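PDB 2WTB: peroxisomal fatty acid beta-oxidation multifunctional protein MFP2, which hydrates long-chain enoyl-CoA esters and oxidises the resulting 3-hydroxyacyl-CoA in peroxisomal fatty acid beta-oxidation during seed germination. Local coordinates for residues D34-L39 against G87-D92. Residues are numbered along the deposited sequence; the frame is centred on the assembly and turned at random.
Sequences DVLYNL and GYISID
Leu-36 reaches Ile-89 with its CD1 methyl, which lies 3.5 Å from CD1 of Ile-89 and 4.1 Å from CG2 of Ile-89. The two side chains cross at about a right angle, and one leucine methyl touches both branches of the isoleucine. With chi1 of Ile-89 at -60°, CG1 lies anti to the carbonyl carbon and CG2 anti to the backbone N, and this turn presents both the CG2 methyl and the CD1 end of the other branch to the leucine. Nearer solvent, two tyrosine rings touch edge against edge, CE1 of Tyr-37 being 4.2 Å from CE2 of Tyr-88, without a stack. The contact illustrates how two helices can be joined by a few side chains, with no hydrogen bond crossing between the two segments; the nearest CA atoms, those of Leu-36 and Ile-89, are 8.1 Å from each other. Both helices, 33-46 and 88-99, belong to the crotonase-type hydratase/isomerase region; helix 33-46 follows strand 18-24 of its central sheet. Phe-33 and Phe-148 also touch Ile-89, whose side chain is about 8 Å from that of Glu-119, the predicted nucleophile. Farther out, Lys-40 packs on Tyr-88, and helix 263-277 is touched by Ser-90 and Ile-91.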
# COMPACT_ATOMS: atom_id res chain seq x y z
N ASP A 34 -22.27 15.63 8.07
CA ASP A 34 -22.43 17.04 8.41
C ASP A 34 -22.48 17.88 7.14
O ASP A 34 -23.45 18.61 6.90
CB ASP A 34 -21.27 17.51 9.29
CG ASP A 34 -21.10 16.66 10.53
OD1 ASP A 34 -20.62 17.20 11.55
OD2 ASP A 34 -21.43 15.46 10.48
N VAL A 35 -21.44 17.77 6.33
CA VAL A 35 -21.38 18.48 5.06
C VAL A 35 -22.63 18.19 4.23
O VAL A 35 -23.26 19.11 3.70
CB VAL A 35 -20.12 18.07 4.25
CG1 VAL A 35 -20.19 18.63 2.83
CG2 VAL A 35 -18.86 18.54 4.97
N LEU A 36 -23.00 16.92 4.16
CA LEU A 36 -24.13 16.49 3.33
C LEU A 36 -25.45 17.10 3.78
O LEU A 36 -26.28 17.47 2.95
CB LEU A 36 -24.22 14.97 3.30
CG LEU A 36 -23.17 14.27 2.43
CD1 LEU A 36 -23.14 12.77 2.72
CD2 LEU A 36 -23.44 14.53 0.96
N TYR A 37 -25.66 17.19 5.09
CA TYR A 37 -26.91 17.73 5.62
C TYR A 37 -26.95 19.25 5.50
O TYR A 37 -28.03 19.84 5.35
CB TYR A 37 -27.14 17.29 7.07
CG TYR A 37 -27.27 15.79 7.22
CD1 TYR A 37 -28.03 15.05 6.32
CD2 TYR A 37 -26.65 15.12 8.26
CE1 TYR A 37 -28.15 13.68 6.45
CE2 TYR A 37 -26.77 13.75 8.40
CZ TYR A 37 -27.53 13.03 7.49
OH TYR A 37 -27.65 11.67 7.61
N ASN A 38 -25.79 19.89 5.57
CA ASN A 38 -25.70 21.31 5.30
C ASN A 38 -26.00 21.57 3.83
O ASN A 38 -26.61 22.58 3.48
CB ASN A 38 -24.31 21.85 5.66
CG ASN A 38 -24.07 21.90 7.15
OD1 ASN A 38 -24.94 21.54 7.94
ND2 ASN A 38 -22.89 22.36 7.54
N LEU A 39 -25.56 20.65 2.99
CA LEU A 39 -25.80 20.73 1.55
C LEU A 39 -27.29 20.59 1.27
O LEU A 39 -27.87 21.37 0.50
CB LEU A 39 -25.02 19.63 0.84
CG LEU A 39 -25.00 19.67 -0.69
CD1 LEU A 39 -24.40 20.98 -1.17
CD2 LEU A 39 -24.20 18.49 -1.23
N GLY A 87 -30.12 4.13 0.99
CA GLY A 87 -29.73 5.07 -0.04
C GLY A 87 -30.40 6.42 0.11
O GLY A 87 -30.74 7.07 -0.88
N TYR A 88 -30.59 6.84 1.35
CA TYR A 88 -31.21 8.13 1.62
C TYR A 88 -30.46 9.26 0.92
O TYR A 88 -31.06 10.12 0.29
CB TYR A 88 -31.27 8.40 3.13
CG TYR A 88 -31.77 9.78 3.48
CD1 TYR A 88 -33.08 10.16 3.18
CD2 TYR A 88 -30.95 10.70 4.12
CE1 TYR A 88 -33.54 11.42 3.51
CE2 TYR A 88 -31.41 11.97 4.44
CZ TYR A 88 -32.71 12.32 4.13
OH TYR A 88 -33.17 13.57 4.46
N ILE A 89 -29.14 9.24 1.04
CA ILE A 89 -28.31 10.25 0.41
C ILE A 89 -28.25 10.05 -1.10
O ILE A 89 -28.63 10.94 -1.87
CB ILE A 89 -26.88 10.24 0.96
CG1 ILE A 89 -26.89 10.50 2.47
CG2 ILE A 89 -26.02 11.27 0.25
CD1 ILE A 89 -25.56 10.29 3.14
N SER A 90 -27.78 8.88 -1.51
CA SER A 90 -27.65 8.55 -2.93
C SER A 90 -28.91 8.91 -3.71
O SER A 90 -28.84 9.54 -4.77
CB SER A 90 -27.35 7.06 -3.09
OG SER A 90 -27.28 6.70 -4.46
N ILE A 91 -30.06 8.53 -3.18
CA ILE A 91 -31.32 8.65 -3.90
C ILE A 91 -32.10 9.92 -3.55
O ILE A 91 -32.38 10.73 -4.42
CB ILE A 91 -32.20 7.42 -3.66
CG1 ILE A 91 -31.45 6.15 -4.06
CG2 ILE A 91 -33.51 7.54 -4.42
CD1 ILE A 91 -32.17 4.87 -3.71
N ASP A 92 -32.44 10.08 -2.28
CA ASP A 92 -33.28 11.20 -1.85
C ASP A 92 -32.59 12.55 -1.98
O ASP A 92 -33.20 13.52 -2.42
CB ASP A 92 -33.78 11.00 -0.42
CG ASP A 92 -34.93 10.01 -0.34
OD1 ASP A 92 -35.58 9.95 0.73
OD2 ASP A 92 -35.18 9.31 -1.33